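Local coordinates for protein pertussis toxin-like subunit ArtA (Escherichia coli, PDB 4Z9D) that probably transfers ADP-ribose from NAD to host trimeric G proteins, as the enzymatic A subunit of a pertussis-like AB5 toxin, at residues E17-G22 against Y78-R83; E59-A64 against V134-D139. The protein carries 2 engineered substitutions. All blocks are in the same frame, centred on the assembly; numbering follows the deposited sequence.

Interaction 1 (E17-G22 against Y78-R83); sequences EIFRDG and YRYRIR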
loop_
_atom_site.group_PDB
_atom_site.type_symbol
_atom_site.label_atom_id
_atom_site.label_comp_id
_atom_site.label_asym_id
_atom_site.label_seq_id
_atom_site.Cartn_x
_atom_site.Cartn_y
_atom_site.Cartn_z
ATOM N N GLU A 17 -4.974 12.906 10.942
ATOM C CA GLU A 17 -5.896 12.781 9.825
ATOM C C GLU A 17 -6.244 11.317 9.546
ATOM O O GLU A 17 -7.415 10.942 9.419
ATOM C CB GLU A 17 -5.297 13.430 8.580
ATOM C CG GLU A 17 -6.196 13.353 7.367
ATOM C CD GLU A 17 -5.502 13.804 6.106
ATOM O OE1 GLU A 17 -4.421 14.418 6.219
ATOM O OE2 GLU A 17 -6.050 13.571 5.004
ATOM N N ILE A 18 -5.199 10.503 9.432
ATOM C CA ILE A 18 -5.334 9.119 9.007
ATOM C C ILE A 18 -6.015 8.226 10.050
ATOM O O ILE A 18 -6.830 7.386 9.688
ATOM C CB ILE A 18 -3.951 8.557 8.609
ATOM C CG1 ILE A 18 -3.383 9.360 7.428
ATOM C CG2 ILE A 18 -4.039 7.098 8.243
ATOM C CD1 ILE A 18 -4.335 9.414 6.202
ATOM N N PHE A 19 -5.725 8.412 11.334
ATOM C CA PHE A 19 -6.378 7.589 12.357
ATOM C C PHE A 19 -7.880 7.841 12.364
ATOM O O PHE A 19 -8.684 6.942 12.645
ATOM C CB PHE A 19 -5.829 7.890 13.747
ATOM C CG PHE A 19 -4.460 7.324 14.010
ATOM C CD1 PHE A 19 -3.777 7.683 15.159
ATOM C CD2 PHE A 19 -3.846 6.456 13.110
ATOM C CE1 PHE A 19 -2.515 7.187 15.419
ATOM C CE2 PHE A 19 -2.588 5.945 13.377
ATOM C CZ PHE A 19 -1.921 6.319 14.532
ATOM N N ARG A 20 -8.243 9.067 12.003
ATOM C CA ARG A 20 -9.629 9.502 12.047
ATOM C C ARG A 20 -10.327 9.042 10.775
ATOM O O ARG A 20 -11.386 8.418 10.826
ATOM C CB ARG A 20 -9.713 11.029 12.155
ATOM C CG ARG A 20 -11.134 11.577 12.176
ATOM C CD ARG A 20 -11.213 12.894 11.425
ATOM N NE ARG A 20 -10.301 13.917 11.901
ATOM C CZ ARG A 20 -9.666 14.753 11.087
ATOM N NH1 ARG A 20 -8.839 15.668 11.574
ATOM N NH2 ARG A 20 -9.820 14.636 9.775
ATOM N N ASP A 21 -9.707 9.348 9.639
ATOM C CA ASP A 21 -10.335 9.177 8.326
ATOM C C ASP A 21 -10.005 7.883 7.598
ATOM O O ASP A 21 -10.725 7.484 6.682
ATOM C CB ASP A 21 -9.941 10.341 7.419
ATOM C CG ASP A 21 -10.413 11.674 7.946
ATOM O OD1 ASP A 21 -11.332 11.668 8.777
ATOM O OD2 ASP A 21 -9.856 12.718 7.543
ATOM N N GLY A 22 -8.924 7.222 8.001
ATOM C CA GLY A 22 -8.450 6.072 7.256
ATOM C C GLY A 22 -7.867 6.505 5.925
ATOM O O GLY A 22 -7.555 7.685 5.730
ATOM N N TYR A 78 5.253 8.697 6.985
ATOM C CA TYR A 78 4.909 7.844 8.108
ATOM C C TYR A 78 4.754 6.421 7.597
ATOM O O TYR A 78 4.317 6.208 6.466
ATOM C CB TYR A 78 3.608 8.306 8.775
ATOM C CG TYR A 78 3.636 9.737 9.277
ATOM C CD1 TYR A 78 3.855 10.020 10.612
ATOM C CD2 TYR A 78 3.414 10.802 8.407
ATOM C CE1 TYR A 78 3.859 11.316 11.075
ATOM C CE2 TYR A 78 3.422 12.110 8.861
ATOM C CZ TYR A 78 3.648 12.360 10.199
ATOM O OH TYR A 78 3.660 13.659 10.665
ATOM N N ARG A 79 5.126 5.448 8.419
ATOM C CA ARG A 79 4.800 4.059 8.136
ATOM C C ARG A 79 3.615 3.670 9.003
ATOM O O ARG A 79 3.711 3.715 10.226
ATOM C CB ARG A 79 5.994 3.138 8.419
ATOM C CG ARG A 79 5.759 1.682 8.035
ATOM C CD ARG A 79 6.914 0.791 8.424
ATOM N NE ARG A 79 7.068 0.681 9.875
ATOM C CZ ARG A 79 8.101 1.150 10.569
ATOM N NH1 ARG A 79 9.101 1.754 9.953
ATOM N NH2 ARG A 79 8.140 0.989 11.882
ATOM N N TYR A 80 2.502 3.313 8.377
ATOM C CA TYR A 80 1.327 2.855 9.107
ATOM C C TYR A 80 1.266 1.337 9.133
ATOM O O TYR A 80 1.527 0.685 8.119
ATOM C CB TYR A 80 0.051 3.419 8.469
ATOM C CG TYR A 80 -0.118 4.897 8.659
ATOM C CD1 TYR A 80 -0.805 5.395 9.766
ATOM C CD2 TYR A 80 0.409 5.800 7.745
ATOM C CE1 TYR A 80 -0.965 6.750 9.948
ATOM C CE2 TYR A 80 0.273 7.158 7.929
ATOM C CZ TYR A 80 -0.422 7.628 9.029
ATOM O OH TYR A 80 -0.575 8.984 9.211
ATOM N N ARG A 81 0.936 0.772 10.289
ATOM C CA ARG A 81 0.683 -0.661 10.366
ATOM C C ARG A 81 -0.810 -0.879 10.365
ATOM O O ARG A 81 -1.533 -0.223 11.107
ATOM C CB ARG A 81 1.296 -1.291 11.616
ATOM C CG ARG A 81 1.323 -2.807 11.496
ATOM C CD ARG A 81 1.621 -3.508 12.812
ATOM N NE ARG A 81 2.785 -2.973 13.513
ATOM C CZ ARG A 81 3.911 -3.646 13.736
ATOM N NH1 ARG A 81 4.060 -4.889 13.290
ATOM N NH2 ARG A 81 4.899 -3.070 14.408
ATOM N N ILE A 82 -1.275 -1.805 9.533
ATOM C CA ILE A 82 -2.705 -1.931 9.273
ATOM C C ILE A 82 -3.182 -3.369 9.364
ATOM O O ILE A 82 -2.562 -4.262 8.805
ATOM C CB ILE A 82 -3.056 -1.394 7.861
ATOM C CG1 ILE A 82 -2.475 0.007 7.630
ATOM C CG2 ILE A 82 -4.580 -1.417 7.603
ATOM C CD1 ILE A 82 -2.461 0.417 6.157
ATOM N N ARG A 83 -4.297 -3.604 10.060
ATOM C CA ARG A 83 -4.906 -4.926 10.026
ATOM C C ARG A 83 -5.630 -5.127 8.701
ATOM O O ARG A 83 -6.470 -4.317 8.303
ATOM C CB ARG A 83 -5.873 -5.133 11.196
ATOM C CG ARG A 83 -6.690 -6.421 11.082
ATOM C CD ARG A 83 -7.412 -6.732 12.389
ATOM N NE ARG A 83 -8.374 -5.688 12.740
ATOM C CZ ARG A 83 -9.561 -5.522 12.152
ATOM N NH1 ARG A 83 -9.939 -6.327 11.164
ATOM N NH2 ARG A 83 -10.369 -4.548 12.549
#
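I18 lays its CG2 methyl over one face of the Y80 ring, a CH-pi contact that packs helix 15-21 against the antiparallel sheet of this ADP-ribosyltransferase fold through strand 77-83. The methyl sits 3.9 Å from the Y80 ring centroid and 26° off the ring normal, displaced toward the rim: CG2 of I18 is 3.5 Å from CE1 of Y80. The other branch serves the phenol end, with I18 CG1 lying 3.3 Å from Y80 OH. This division follows from the isoleucine torsion, which puts CG2 opposite the backbone N and leaves CG1 beside it (chi1 -62°). F19 meets the same tyrosine differently, its CE2 reaching the ring edge near the ring plane, 3.9 Å from Y80 CE1.

No hydrogen bond joins the two segments, and their nearest CA atoms, in I18 and Y80, are 9.1 Å apart, so the side chains alone span the gap. The buried phenol has its polar partner outside them: Y80 OH is hydrogen-bonded to R13 O, which helps to fix the ring along with F23, packed edge-to-face against it. I18 also touches I130 of the next strand. After D21 the helix ends: G22 takes a positive phi (70°), while G22 N still bonds I18 O at 2.7 Å.

Interaction 2 (E59-A64 against V134-D139); sequences ETYNIA and VELTYD. With NAD (nicotinamide-adenine-dinucleotide), chain F.
The NAD pocket of this ADP-ribosyltransferase fold is lined in part by helix 57-68, and the contact packs another side of that helix against strand 130-139 of the four-stranded antiparallel sheet. L136 does the reaching from the strand, and its two methyls take separate partners. CD1 of L136 meets CB of A64 at 3.5 Å, and the small alanine lets the helix come near, with the CA atoms of A64 and L136 8.0 Å apart. CD2 of L136 approaches the Y61 ring obliquely and more loosely, 4.5 Å from CE1 of Y61. In the leucine CD1 stands anti to CA (chi2 178°), which carries this methyl out toward the helix. The contact across the segments is purely apolar.

Polar bonds nearby tie the helix to the sheet at two more points: Y61 OH is hydrogen-bonded to D147 OD2 on strand 144-152, and Y68, farther along the same helix, uses its hydroxyl on L136 O and stacks its ring with Y138.

I63, next to A64 in sequence, turns to the bound NAD instead. Its CD1 lies over the face of the nicotinamide ring, offset toward one side of it, 3.7 Å from C3N of NAD and 3.5 Å from C4N of NAD.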
loop_
_atom_site.group_PDB
_atom_site.type_symbol
_atom_site.label_atom_id
_atom_site.label_comp_id
_atom_site.label_asym_id
_atom_site.label_seq_id
_atom_site.Cartn_x
_atom_site.Cartn_y
_atom_site.Cartn_z
ATOM N N GLU A 59 10.708 -3.583 2.821
ATOM C CA GLU A 59 10.254 -2.832 1.655
ATOM C C GLU A 59 9.807 -1.415 1.983
ATOM O O GLU A 59 9.993 -0.518 1.163
ATOM C CB GLU A 59 9.112 -3.560 0.930
ATOM C CG GLU A 59 9.579 -4.754 0.089
ATOM C CD GLU A 59 8.461 -5.389 -0.734
ATOM O OE1 GLU A 59 7.308 -4.909 -0.644
ATOM O OE2 GLU A 59 8.745 -6.364 -1.476
ATOM N N THR A 60 9.195 -1.197 3.147
ATOM C CA THR A 60 8.726 0.157 3.480
ATOM C C THR A 60 9.865 1.181 3.546
ATOM O O THR A 60 9.690 2.326 3.118
ATOM C CB THR A 60 7.964 0.213 4.812
ATOM O OG1 THR A 60 8.844 -0.103 5.902
ATOM C CG2 THR A 60 6.797 -0.753 4.783
ATOM N N TYR A 61 11.004 0.796 4.119
ATOM C CA TYR A 61 12.145 1.716 4.159
ATOM C C TYR A 61 12.620 2.124 2.765
ATOM O O TYR A 61 13.031 3.274 2.537
ATOM C CB TYR A 61 13.308 1.098 4.934
ATOM C CG TYR A 61 13.030 0.978 6.405
ATOM C CD1 TYR A 61 13.040 2.103 7.223
ATOM C CD2 TYR A 61 12.737 -0.252 6.977
ATOM C CE1 TYR A 61 12.785 2.006 8.580
ATOM C CE2 TYR A 61 12.476 -0.364 8.336
ATOM C CZ TYR A 61 12.503 0.770 9.129
ATOM O OH TYR A 61 12.243 0.662 10.472
ATOM N N ASN A 62 12.580 1.178 1.839
ATOM C CA ASN A 62 13.025 1.432 0.475
ATOM C C ASN A 62 12.052 2.301 -0.298
ATOM O O ASN A 62 12.456 3.158 -1.076
ATOM C CB ASN A 62 13.242 0.118 -0.260
ATOM C CG ASN A 62 14.437 -0.655 0.271
ATOM O OD1 ASN A 62 15.367 -0.078 0.854
ATOM N ND2 ASN A 62 14.422 -1.970 0.071
ATOM N N ILE A 63 10.760 2.056 -0.103
ATOM C CA ILE A 63 9.727 2.933 -0.655
ATOM C C ILE A 63 9.882 4.366 -0.121
ATOM O O ILE A 63 9.814 5.339 -0.878
ATOM C CB ILE A 63 8.315 2.390 -0.325
ATOM C CG1 ILE A 63 8.059 1.089 -1.087
ATOM C CG2 ILE A 63 7.233 3.415 -0.650
ATOM C CD1 ILE A 63 6.832 0.316 -0.580
ATOM N N ALA A 64 10.095 4.494 1.185
ATOM C CA ALA A 64 10.279 5.810 1.782
ATOM C C ALA A 64 11.526 6.507 1.214
ATOM O O ALA A 64 11.505 7.715 0.962
ATOM C CB ALA A 64 10.387 5.699 3.273
ATOM N N VAL A 134 4.409 5.372 12.598
ATOM C CA VAL A 134 5.770 5.759 12.964
ATOM C C VAL A 134 6.254 6.836 11.999
ATOM O O VAL A 134 6.287 6.602 10.788
ATOM C CB VAL A 134 6.739 4.552 12.914
ATOM C CG1 VAL A 134 8.173 5.004 13.174
ATOM C CG2 VAL A 134 6.323 3.492 13.912
ATOM N N GLU A 135 6.644 8.006 12.511
ATOM C CA GLU A 135 7.246 9.032 11.653
ATOM C C GLU A 135 8.608 8.543 11.200
ATOM O O GLU A 135 9.382 8.076 12.025
ATOM C CB GLU A 135 7.420 10.374 12.382
ATOM C CG GLU A 135 6.271 10.785 13.277
ATOM C CD GLU A 135 6.400 12.221 13.774
ATOM O OE1 GLU A 135 5.571 12.635 14.622
ATOM O OE2 GLU A 135 7.325 12.934 13.316
ATOM N N LEU A 136 8.915 8.668 9.914
ATOM C CA LEU A 136 10.217 8.222 9.405
ATOM C C LEU A 136 11.186 9.389 9.321
ATOM O O LEU A 136 10.807 10.491 8.941
ATOM C CB LEU A 136 10.072 7.555 8.031
ATOM C CG LEU A 136 9.171 6.316 7.956
ATOM C CD1 LEU A 136 9.063 5.783 6.547
ATOM C CD2 LEU A 136 9.697 5.236 8.882
ATOM N N THR A 137 12.426 9.172 9.745
ATOM C CA THR A 137 13.449 10.206 9.605
ATOM C C THR A 137 14.331 9.903 8.395
ATOM O O THR A 137 14.532 8.737 8.050
ATOM C CB THR A 137 14.312 10.314 10.875
ATOM O OG1 THR A 137 15.099 9.130 11.000
ATOM C CG2 THR A 137 13.426 10.458 12.122
ATOM N N TYR A 138 14.875 10.944 7.768
ATOM C CA TYR A 138 15.706 10.788 6.579
ATOM C C TYR A 138 17.010 11.567 6.711
ATOM O O TYR A 138 16.996 12.765 6.994
ATOM C CB TYR A 138 14.957 11.255 5.338
ATOM C CG TYR A 138 15.692 11.065 4.034
ATOM C CD1 TYR A 138 15.919 12.140 3.189
ATOM C CD2 TYR A 138 16.139 9.816 3.636
ATOM C CE1 TYR A 138 16.572 11.983 1.989
ATOM C CE2 TYR A 138 16.803 9.647 2.434
ATOM C CZ TYR A 138 17.008 10.737 1.613
ATOM O OH TYR A 138 17.657 10.578 0.413
ATOM N N ASP A 139 18.126 10.866 6.537
ATOM C CA ASP A 139 19.445 11.500 6.459
ATOM C C ASP A 139 19.880 11.468 5.008
ATOM O O ASP A 139 20.342 10.447 4.498
ATOM C CB ASP A 139 20.454 10.783 7.362
ATOM C CG ASP A 139 21.885 11.322 7.216
ATOM O OD1 ASP A 139 22.785 10.793 7.903
ATOM O OD2 ASP A 139 22.108 12.277 6.446
HETATM P PA NAD F . -0.479 7.175 -3.762
HETATM O O1A NAD F . -1.498 6.292 -3.135
HETATM O O2A NAD F . -0.874 8.069 -4.880
HETATM O O5B NAD F . 0.198 8.041 -2.559
HETATM C C5B NAD F . 1.169 9.081 -2.758
HETATM C C4B NAD F . 0.704 10.313 -1.953
HETATM O O4B NAD F . -0.517 10.865 -2.531
HETATM C C3B NAD F . 0.288 9.884 -0.579
HETATM O O3B NAD F . 1.494 9.721 0.230
HETATM C C2B NAD F . -0.480 11.107 -0.167
HETATM O O2B NAD F . 0.431 12.191 -0.097
HETATM C C1B NAD F . -1.342 11.325 -1.420
HETATM N N9A NAD F . -2.611 10.529 -1.575
HETATM C C8A NAD F . -2.860 9.247 -1.840
HETATM N N7A NAD F . -4.185 9.092 -1.909
HETATM C C5A NAD F . -4.761 10.280 -1.706
HETATM C C6A NAD F . -6.047 10.674 -1.675
HETATM N N6A NAD F . -6.966 9.734 -1.882
HETATM N N1A NAD F . -6.403 11.948 -1.443
HETATM C C2A NAD F . -5.395 12.888 -1.237
HETATM N N3A NAD F . -4.062 12.457 -1.271
HETATM C C4A NAD F . -3.778 11.166 -1.507
HETATM O O3 NAD F . 0.726 6.294 -4.276
HETATM P PN NAD F . 1.422 5.120 -3.391
HETATM O O1N NAD F . 0.407 4.411 -2.565
HETATM O O2N NAD F . 2.655 5.657 -2.774
HETATM O O5D NAD F . 1.802 4.136 -4.582
HETATM C C5D NAD F . 2.598 4.559 -5.697
HETATM C C4D NAD F . 3.335 3.352 -6.287
HETATM O O4D NAD F . 4.012 2.730 -5.140
HETATM C C3D NAD F . 2.356 2.306 -6.853
HETATM O O3D NAD F . 2.980 1.534 -7.886
HETATM C C2D NAD F . 2.186 1.433 -5.625
HETATM O O2D NAD F . 1.678 0.127 -5.977
HETATM C C1D NAD F . 3.605 1.352 -5.074
HETATM N N1N NAD F . 3.568 0.849 -3.655
HETATM C C2N NAD F . 3.397 1.754 -2.578
HETATM C C3N NAD F . 3.316 1.325 -1.252
HETATM C C7N NAD F . 3.162 2.236 -0.190
HETATM O O7N NAD F . 3.374 1.780 1.061
HETATM N N7N NAD F . 2.867 3.507 -0.474
HETATM C C4N NAD F . 3.402 -0.042 -0.996
HETATM C C5N NAD F . 3.575 -0.947 -2.042
HETATM C C6N NAD F . 3.648 -0.524 -3.365
#

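How the interactions relate
From the N terminus the chain passes strand 6-11 and enters helix 15-21, where interaction 1 opens; helix 57-68 opens interaction 2 before strand 77-83 closes the first, across 55 intervening residues. Strand 130-139 closes the second after 69, so the two loops cross. Both end on neighbouring strands of one antiparallel sheet, but from opposite faces: Y80 points its side chain toward helix 15-21, whereas the adjacent R79 points the other way, its CD 3.3 Å from T60 OG1. The strands themselves are joined by a probable hydrogen bond, R79 N to V134 O at 2.9 Å. The sheet is thus sandwiched between the two helices.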